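Local coordinates for protein AxyAgu115A (PDB 6NPS) that probably removes alpha-linked glucuronic acid groups from arabinoglucuronoxylan as a family GH115 alpha-glucuronidase, at residues 3-8 / 63-68; 724-729 / 741-746; 757-762 / 770-775. The protein carries 3 engineered substitutions. One frame throughout, in Å; residues are numbered along the deposited sequence.

Contact 1: 3-8 / 63-68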
loop_
_atom_site.group_PDB
_atom_site.type_symbol
_atom_site.label_atom_id
_atom_site.label_comp_id
_atom_site.label_asym_id
_atom_site.label_seq_id
_atom_site.Cartn_x
_atom_site.Cartn_y
_atom_site.Cartn_z
ATOM N N MET A 3 -39.407 -59.849 -32.034
ATOM C CA MET A 3 -38.230 -59.160 -32.539
ATOM C C MET A 3 -38.018 -57.851 -31.773
ATOM O O MET A 3 -38.863 -57.420 -30.978
ATOM C CB MET A 3 -38.365 -58.883 -34.035
ATOM C CG MET A 3 -38.540 -60.119 -34.920
ATOM S SD MET A 3 -37.659 -61.601 -34.339
ATOM C CE MET A 3 -36.066 -61.466 -35.146
ATOM N N ASP A 4 -36.875 -57.216 -32.022
ATOM C CA ASP A 4 -36.601 -55.910 -31.430
ATOM C C ASP A 4 -37.473 -54.825 -32.068
ATOM O O ASP A 4 -37.874 -54.911 -33.229
ATOM C CB ASP A 4 -35.123 -55.525 -31.624
ATOM C CG ASP A 4 -34.158 -56.371 -30.792
ATOM O OD1 ASP A 4 -34.593 -57.240 -30.000
ATOM O OD2 ASP A 4 -32.931 -56.159 -30.949
ATOM N N PHE A 5 -37.742 -53.776 -31.310
ATOM C CA PHE A 5 -38.185 -52.540 -31.929
ATOM C C PHE A 5 -36.984 -51.878 -32.594
ATOM O O PHE A 5 -35.946 -51.695 -31.960
ATOM C CB PHE A 5 -38.780 -51.618 -30.879
ATOM C CG PHE A 5 -39.144 -50.269 -31.398
ATOM C CD1 PHE A 5 -40.436 -50.027 -31.858
ATOM C CD2 PHE A 5 -38.221 -49.219 -31.380
ATOM C CE1 PHE A 5 -40.795 -48.770 -32.334
ATOM C CE2 PHE A 5 -38.580 -47.956 -31.849
ATOM C CZ PHE A 5 -39.879 -47.739 -32.318
ATOM N N THR A 6 -37.123 -51.502 -33.857
ATOM C CA THR A 6 -36.023 -50.937 -34.622
ATOM C C THR A 6 -36.446 -49.619 -35.252
ATOM O O THR A 6 -37.574 -49.486 -35.732
ATOM C CB THR A 6 -35.576 -51.894 -35.718
ATOM O OG1 THR A 6 -35.088 -53.099 -35.119
ATOM C CG2 THR A 6 -34.472 -51.261 -36.573
ATOM N N LEU A 7 -35.533 -48.651 -35.252
ATOM C CA LEU A 7 -35.673 -47.455 -36.064
ATOM C C LEU A 7 -34.387 -47.288 -36.861
ATOM O O LEU A 7 -33.291 -47.358 -36.290
ATOM C CB LEU A 7 -35.941 -46.239 -35.187
ATOM C CG LEU A 7 -36.065 -44.887 -35.903
ATOM C CD1 LEU A 7 -37.006 -44.961 -37.125
ATOM C CD2 LEU A 7 -36.552 -43.829 -34.919
ATOM N N ASN A 8 -34.499 -47.118 -38.178
ATOM C CA ASN A 8 -33.290 -46.860 -38.950
ATOM C C ASN A 8 -33.605 -45.892 -40.082
ATOM O O ASN A 8 -34.762 -45.515 -40.304
ATOM C CB ASN A 8 -32.637 -48.167 -39.454
ATOM C CG ASN A 8 -33.494 -48.930 -40.445
ATOM O OD1 ASN A 8 -34.067 -48.358 -41.369
ATOM N ND2 ASN A 8 -33.547 -50.260 -40.277
ATOM N N HIS A 63 -42.934 -50.326 -37.616
ATOM C CA HIS A 63 -42.480 -50.003 -36.258
ATOM C C HIS A 63 -42.846 -48.551 -35.980
ATOM O O HIS A 63 -42.416 -47.647 -36.712
ATOM C CB HIS A 63 -40.964 -50.209 -36.077
ATOM C CG HIS A 63 -40.512 -51.627 -36.273
ATOM N ND1 HIS A 63 -39.286 -52.088 -35.837
ATOM C CD2 HIS A 63 -41.124 -52.687 -36.851
ATOM C CE1 HIS A 63 -39.157 -53.367 -36.155
ATOM N NE2 HIS A 63 -40.258 -53.754 -36.771
ATOM N N ALA A 64 -43.622 -48.324 -34.920
ATOM C CA ALA A 64 -44.254 -47.034 -34.707
ATOM C C ALA A 64 -44.047 -46.595 -33.265
ATOM O O ALA A 64 -43.793 -47.412 -32.379
ATOM C CB ALA A 64 -45.763 -47.100 -35.053
ATOM N N VAL A 65 -44.136 -45.282 -33.040
ATOM C CA VAL A 65 -44.030 -44.682 -31.716
ATOM C C VAL A 65 -45.440 -44.225 -31.351
ATOM O O VAL A 65 -46.053 -43.454 -32.096
ATOM C CB VAL A 65 -43.036 -43.511 -31.689
ATOM C CG1 VAL A 65 -43.110 -42.793 -30.350
ATOM C CG2 VAL A 65 -41.569 -43.991 -31.990
ATOM N N LEU A 66 -45.975 -44.745 -30.248
ATOM C CA LEU A 66 -47.350 -44.472 -29.818
ATOM C C LEU A 66 -47.275 -43.828 -28.442
ATOM O O LEU A 66 -46.861 -44.476 -27.474
ATOM C CB LEU A 66 -48.187 -45.752 -29.782
ATOM C CG LEU A 66 -48.222 -46.621 -31.047
ATOM C CD1 LEU A 66 -49.021 -47.911 -30.840
ATOM C CD2 LEU A 66 -48.798 -45.847 -32.207
ATOM N N TYR A 67 -47.644 -42.547 -28.353
ATOM C CA TYR A 67 -47.525 -41.791 -27.119
ATOM C C TYR A 67 -48.877 -41.204 -26.717
ATOM O O TYR A 67 -49.783 -41.050 -27.536
ATOM C CB TYR A 67 -46.492 -40.677 -27.261
ATOM C CG TYR A 67 -46.943 -39.537 -28.155
ATOM C CD1 TYR A 67 -46.681 -39.556 -29.523
ATOM C CD2 TYR A 67 -47.657 -38.445 -27.625
ATOM C CE1 TYR A 67 -47.107 -38.534 -30.344
ATOM C CE2 TYR A 67 -48.093 -37.414 -28.441
ATOM C CZ TYR A 67 -47.809 -37.461 -29.796
ATOM O OH TYR A 67 -48.221 -36.433 -30.609
ATOM N N GLY A 68 -49.009 -40.871 -25.445
ATOM C CA GLY A 68 -50.270 -40.341 -24.968
ATOM C C GLY A 68 -50.237 -40.128 -23.476
ATOM O O GLY A 68 -49.316 -40.572 -22.777
#
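F5 and H63 have the nearest CA atoms of the two segments, 6.6 Å apart, and the strands 5-8 and 64-68 share no backbone ladder, so side chains bridge the gap. The H63 imidazole does most of this. Its CG lies beside its own backbone N (chi1 -62°), which carries the ring over to T6. There H63 ND1 sits 3.0 Å from T6 N, with an N-H...N angle of 155° and the amide close to the ring plane, so the edge of the imidazole receives the peptide N-H. H63 ND1 is also 3.1 Å from T6 O, a weak, bent alternative that would need a proton on ND1 and so excludes the first bond. On the same ring, H63 CE1 rests 3.5 Å from D4 O.

F5 reaches back from the other strand: its CG stands opposite its backbone N (chi1 174°), sending the ring along the start of strand 64-68. F5 CE1 meets A64 O at 3.3 Å, with the carbonyl oxygen at the ring edge. F5 CZ is 4.1 Å from V65 CG2, the two side chains crossing at about a right angle. The F5 and H63 rings are roughly parallel but slid apart, with centroids 5.9 Å from each other and little overlap.

Strand 5-8 pairs with 152-155, whereas A64 bonds to K111 and L113 of strand 109-117. The chain turns a corner at H63, and the result is a side-chain-to-backbone join between a two-stranded antiparallel ribbon and the outermost strand of a mixed sheet in the N-terminal alpha/beta part of the enzyme.

Contact 2: 724-729 / 741-746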
loop_
_atom_site.group_PDB
_atom_site.type_symbol
_atom_site.label_atom_id
_atom_site.label_comp_id
_atom_site.label_asym_id
_atom_site.label_seq_id
_atom_site.Cartn_x
_atom_site.Cartn_y
_atom_site.Cartn_z
ATOM N N SER A 724 24.755 -29.551 -0.297
ATOM C CA SER A 724 25.298 -29.014 -1.537
ATOM C C SER A 724 24.200 -28.281 -2.291
ATOM O O SER A 724 23.014 -28.379 -1.956
ATOM C CB SER A 724 25.913 -30.128 -2.390
ATOM O OG SER A 724 24.879 -30.976 -2.840
ATOM N N CYS A 725 24.606 -27.541 -3.327
ATOM C CA CYS A 725 23.680 -26.778 -4.156
ATOM C C CYS A 725 23.904 -27.060 -5.631
ATOM O O CYS A 725 24.948 -27.571 -6.035
ATOM C CB CYS A 725 23.778 -25.269 -3.911
ATOM S SG CYS A 725 23.810 -24.740 -2.216
ATOM N N SER A 726 22.918 -26.653 -6.441
ATOM C CA SER A 726 22.983 -26.887 -7.879
ATOM C C SER A 726 24.030 -26.029 -8.578
ATOM O O SER A 726 24.320 -26.283 -9.751
ATOM C CB SER A 726 21.600 -26.673 -8.531
ATOM O OG SER A 726 20.933 -25.470 -8.125
ATOM N N ALA A 727 24.636 -25.059 -7.894
ATOM C CA ALA A 727 25.551 -24.147 -8.553
ATOM C C ALA A 727 26.611 -23.744 -7.553
ATOM O O ALA A 727 26.373 -23.759 -6.343
ATOM C CB ALA A 727 24.824 -22.904 -9.104
ATOM N N ALA A 728 27.796 -23.404 -8.066
ATOM C CA ALA A 728 28.856 -22.792 -7.276
ATOM C C ALA A 728 29.127 -21.351 -7.673
ATOM O O ALA A 728 29.474 -20.544 -6.816
ATOM C CB ALA A 728 30.168 -23.585 -7.413
ATOM N N ASN A 729 28.989 -21.021 -8.951
ATOM C CA ASN A 729 29.298 -19.690 -9.445
ATOM C C ASN A 729 28.306 -19.345 -10.541
ATOM O O ASN A 729 27.786 -20.230 -11.231
ATOM C CB ASN A 729 30.733 -19.581 -9.996
ATOM C CG ASN A 729 31.787 -19.863 -8.947
ATOM O OD1 ASN A 729 31.933 -19.109 -7.977
ATOM N ND2 ASN A 729 32.553 -20.943 -9.142
ATOM N N THR A 741 17.397 -19.752 -9.794
ATOM C CA THR A 741 16.923 -20.569 -8.684
ATOM C C THR A 741 17.979 -21.613 -8.336
ATOM O O THR A 741 18.424 -22.360 -9.212
ATOM C CB THR A 741 15.603 -21.235 -9.049
ATOM O OG1 THR A 741 14.593 -20.231 -9.205
ATOM C CG2 THR A 741 15.185 -22.239 -7.967
ATOM N N ILE A 742 18.414 -21.642 -7.080
ATOM C CA ILE A 742 19.448 -22.575 -6.643
ATOM C C ILE A 742 18.754 -23.689 -5.879
ATOM O O ILE A 742 18.006 -23.422 -4.925
ATOM C CB ILE A 742 20.514 -21.882 -5.770
ATOM C CG1 ILE A 742 21.027 -20.569 -6.420
ATOM C CG2 ILE A 742 21.668 -22.882 -5.399
ATOM C CD1 ILE A 742 21.696 -20.713 -7.772
ATOM N N HIS A 743 18.965 -24.935 -6.307
ATOM C CA HIS A 743 18.430 -26.071 -5.574
ATOM C C HIS A 743 19.413 -26.532 -4.515
ATOM O O HIS A 743 20.628 -26.583 -4.742
ATOM C CB HIS A 743 18.078 -27.204 -6.537
ATOM C CG HIS A 743 17.223 -26.725 -7.659
ATOM N ND1 HIS A 743 15.866 -26.534 -7.523
ATOM C CD2 HIS A 743 17.546 -26.285 -8.897
ATOM C CE1 HIS A 743 15.382 -26.041 -8.646
ATOM N NE2 HIS A 743 16.380 -25.894 -9.501
ATOM N N VAL A 744 18.873 -26.893 -3.357
ATOM C CA VAL A 744 19.667 -27.329 -2.217
ATOM C C VAL A 744 19.433 -28.825 -2.017
ATOM O O VAL A 744 18.289 -29.283 -2.071
ATOM C CB VAL A 744 19.288 -26.555 -0.943
ATOM C CG1 VAL A 744 20.186 -26.972 0.201
ATOM C CG2 VAL A 744 19.437 -25.044 -1.174
ATOM N N PHE A 745 20.503 -29.566 -1.728
ATOM C CA PHE A 745 20.463 -31.030 -1.593
ATOM C C PHE A 745 21.067 -31.435 -0.260
ATOM O O PHE A 745 22.165 -30.982 0.090
ATOM C CB PHE A 745 21.224 -31.747 -2.720
ATOM C CG PHE A 745 20.852 -31.270 -4.085
ATOM C CD1 PHE A 745 19.581 -31.507 -4.587
ATOM C CD2 PHE A 745 21.759 -30.553 -4.863
ATOM C CE1 PHE A 745 19.216 -31.057 -5.844
ATOM C CE2 PHE A 745 21.394 -30.102 -6.132
ATOM C CZ PHE A 745 20.118 -30.348 -6.612
ATOM N N VAL A 746 20.365 -32.307 0.465
ATOM C CA VAL A 746 20.861 -32.878 1.712
ATOM C C VAL A 746 21.067 -34.376 1.513
ATOM O O VAL A 746 20.128 -35.096 1.152
ATOM C CB VAL A 746 19.889 -32.605 2.870
ATOM C CG1 VAL A 746 20.271 -33.422 4.095
ATOM C CG2 VAL A 746 19.907 -31.115 3.214
HETATM O O HOH W 1 24.235 -32.924 -0.578
HETATM O O HOH W 2 20.683 -23.889 -10.277
#
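S724 and F745 belong to the antiparallel edge of a beta sandwich, where the short outermost strand 723-725 runs beside strand 739-746 before the chain crosses to the facing sheet. They form a hydrogen-bonded pair: S724 N gives to F745 O at 3.0 Å, and F745 N returns to S724 O at 2.8 Å. C725 and V744 follow as the non-hydrogen-bonded pair, their side chains on the inner face. C725 CB leans on I742 CG2 at 3.5 Å, and C725 also touches I716 and T718 of strand 712-718 in the other sheet.

Past C725 the strand ends, yet the bonding is prolonged by one more step. S726 N still reaches H743 O at 2.9 Å, though bent to 138°, while the complementary bond comes from a side chain. S726 OG stands between its backbone N and carbonyl carbon (chi1 47°), which brings it to H743 N at 2.7 Å, and this hydroxyl thus takes the place of a strand carbonyl. The next residue, A727, sets its CB 4.0 Å from I742 CD1 as the chain swings away toward strand 729-732.

On the outward face, the F745 ring lies beside the 724-726 backbone, CE2 near the C725-S726 peptide and S724 OG at the ring edge. A water joins S724 OG to F745 O. A second water, a donor to T741 O, sits 2.7 Å from S726 OG, so that one serine oxygen is gripped by both the H743 amide and the water, with the amide bond fairly straight at 157°.

Contact 3: 757-762 / 770-775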
loop_
_atom_site.group_PDB
_atom_site.type_symbol
_atom_site.label_atom_id
_atom_site.label_comp_id
_atom_site.label_asym_id
_atom_site.label_seq_id
_atom_site.Cartn_x
_atom_site.Cartn_y
_atom_site.Cartn_z
ATOM N N GLY A 757 23.552 -27.180 8.771
ATOM C CA GLY A 757 24.599 -26.728 7.884
ATOM C C GLY A 757 24.370 -25.272 7.487
ATOM O O GLY A 757 23.310 -24.679 7.763
ATOM N N ARG A 758 25.363 -24.699 6.822
ATOM C CA ARG A 758 25.215 -23.319 6.374
ATOM C C ARG A 758 25.680 -23.173 4.936
ATOM O O ARG A 758 26.723 -23.716 4.545
ATOM C CB ARG A 758 25.996 -22.347 7.272
ATOM C CG ARG A 758 25.442 -22.251 8.685
ATOM C CD ARG A 758 26.427 -21.582 9.641
ATOM N NE ARG A 758 25.885 -20.329 10.146
ATOM C CZ ARG A 758 25.032 -20.232 11.163
ATOM N NH1 ARG A 758 24.628 -21.321 11.814
ATOM N NH2 ARG A 758 24.584 -19.032 11.530
ATOM N N ILE A 759 24.892 -22.439 4.159
ATOM C CA ILE A 759 25.227 -22.065 2.795
ATOM C C ILE A 759 25.660 -20.603 2.807
ATOM O O ILE A 759 24.982 -19.750 3.400
ATOM C CB ILE A 759 24.013 -22.263 1.860
ATOM C CG1 ILE A 759 23.490 -23.705 1.914
ATOM C CG2 ILE A 759 24.331 -21.775 0.421
ATOM C CD1 ILE A 759 22.069 -23.822 1.369
ATOM N N THR A 760 26.765 -20.296 2.145
ATOM C CA THR A 760 27.228 -18.922 2.035
ATOM C C THR A 760 27.067 -18.439 0.596
ATOM O O THR A 760 27.542 -19.090 -0.338
ATOM C CB THR A 760 28.675 -18.810 2.486
ATOM O OG1 THR A 760 28.719 -18.940 3.914
ATOM C CG2 THR A 760 29.251 -17.440 2.065
ATOM N N VAL A 761 26.377 -17.314 0.414
ATOM C CA VAL A 761 26.160 -16.727 -0.910
ATOM C C VAL A 761 26.864 -15.377 -0.930
ATOM O O VAL A 761 26.415 -14.430 -0.266
ATOM C CB VAL A 761 24.680 -16.535 -1.238
ATOM C CG1 VAL A 761 24.553 -15.978 -2.661
ATOM C CG2 VAL A 761 23.925 -17.848 -1.085
ATOM N N LYS A 762 27.917 -15.263 -1.730
ATOM C CA LYS A 762 28.654 -14.016 -1.844
ATOM C C LYS A 762 28.207 -13.280 -3.097
ATOM O O LYS A 762 28.085 -13.880 -4.176
ATOM C CB LYS A 762 30.164 -14.257 -1.831
ATOM C CG LYS A 762 30.626 -14.479 -0.405
ATOM C CD LYS A 762 32.127 -14.351 -0.206
ATOM C CE LYS A 762 32.898 -14.952 -1.363
ATOM N NZ LYS A 762 33.356 -16.351 -1.097
ATOM N N ILE A 770 22.712 -18.780 4.597
ATOM C CA ILE A 770 21.451 -19.509 4.663
ATOM C C ILE A 770 21.641 -20.671 5.626
ATOM O O ILE A 770 22.537 -21.516 5.429
ATOM C CB ILE A 770 21.015 -19.986 3.273
ATOM C CG1 ILE A 770 20.804 -18.785 2.362
ATOM C CG2 ILE A 770 19.766 -20.879 3.354
ATOM C CD1 ILE A 770 20.284 -19.162 1.008
ATOM N N VAL A 771 20.864 -20.689 6.712
ATOM C CA VAL A 771 21.023 -21.731 7.723
ATOM C C VAL A 771 20.072 -22.866 7.396
ATOM O O VAL A 771 18.878 -22.638 7.179
ATOM C CB VAL A 771 20.775 -21.201 9.139
ATOM C CG1 VAL A 771 20.970 -22.369 10.157
ATOM C CG2 VAL A 771 21.765 -20.058 9.434
ATOM N N VAL A 772 20.601 -24.089 7.354
ATOM C CA VAL A 772 19.822 -25.233 6.894
ATOM C C VAL A 772 19.782 -26.270 8.011
ATOM O O VAL A 772 20.650 -27.147 8.082
ATOM C CB VAL A 772 20.400 -25.808 5.591
ATOM C CG1 VAL A 772 19.506 -26.961 5.027
ATOM C CG2 VAL A 772 20.567 -24.685 4.543
ATOM N N PRO A 773 18.786 -26.223 8.892
ATOM C CA PRO A 773 18.631 -27.282 9.893
ATOM C C PRO A 773 17.887 -28.472 9.298
ATOM O O PRO A 773 17.014 -28.330 8.443
ATOM C CB PRO A 773 17.814 -26.594 10.994
ATOM C CG PRO A 773 16.925 -25.631 10.213
ATOM C CD PRO A 773 17.746 -25.166 9.010
ATOM N N VAL A 774 18.238 -29.662 9.761
ATOM C CA VAL A 774 17.735 -30.896 9.174
ATOM C C VAL A 774 17.221 -31.802 10.282
ATOM O O VAL A 774 17.884 -31.960 11.307
ATOM C CB VAL A 774 18.834 -31.629 8.357
ATOM C CG1 VAL A 774 18.276 -32.960 7.817
ATOM C CG2 VAL A 774 19.307 -30.759 7.199
ATOM N N VAL A 775 16.063 -32.416 10.067
ATOM C CA VAL A 775 15.584 -33.518 10.897
ATOM C C VAL A 775 15.654 -34.795 10.057
ATOM O O VAL A 775 15.140 -34.847 8.931
ATOM C CB VAL A 775 14.158 -33.248 11.419
ATOM C CG1 VAL A 775 13.546 -34.526 11.993
ATOM C CG2 VAL A 775 14.170 -32.110 12.471
#
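R758 and V771 face each other as a non-hydrogen-bonded pair in the hairpin of strands 754-763 and 766-775, their side chains side by side and pointing the same way. R758 CB starts 4.0 Å from I770 O. The next carbons carry the chain along to R758 NE, which comes to 4.2 Å from V771 CG2. A bend at chi3 (116°) turns the guanidinium so that one face covers that methyl. V771 CG2 is 3.7 Å from R758 CZ and lies toward the rim of the group, near NH2; NH1 stays close to both V771 methyls.

On the other face of the sheet the contact is wholly apolar. I759 CD1 packs on V772 CG2 at 3.6 Å, and V761 CG2 meets I770 CD1 more loosely. I759 also reaches I716 and T718 of the neighbouring strand, while I770 touches V668 and I670 of the facing sheet.

Two hydrogen-bonded pairs flank R758. I759 and I770 exchange N-H...O bonds of 2.8 Å (I759 N to I770 O) and 2.7 Å (I770 N to I759 O), both nearly straight. At G757 the ladder is less regular, since G757 N approaches V772 O from above the carbonyl plane, 42° out of it.

The hairpin is therefore two-faced: methyls and isoleucine branches fill the buried side, while on the partly exposed side the flat of the arginine's guanidinium lies over a valine methyl, and its NH1 has a long, weak ion pair with E756.

Contacts 2 and 3 are parts of one beta sandwich, their centres 11 Å apart and their strands 739-746 and 754-763 consecutive in the chain. They lie in facing sheets and meet across the interior: V744 CG1 is 3.9 Å from I759 CD1, C725 SG is 4.0 Å from I759 CG2, and V746 CG2 is 4.0 Å from V774 CG2. Contact 1 is remote, with its centre 73 Å from that of contact 2 and 78 Å from that of contact 3, contacts 1 and 3 lying on opposite sides of the chain's centre. None of the segments supplies a strand of the parallel TIM-barrel sheet, where catalysis is expected in this family.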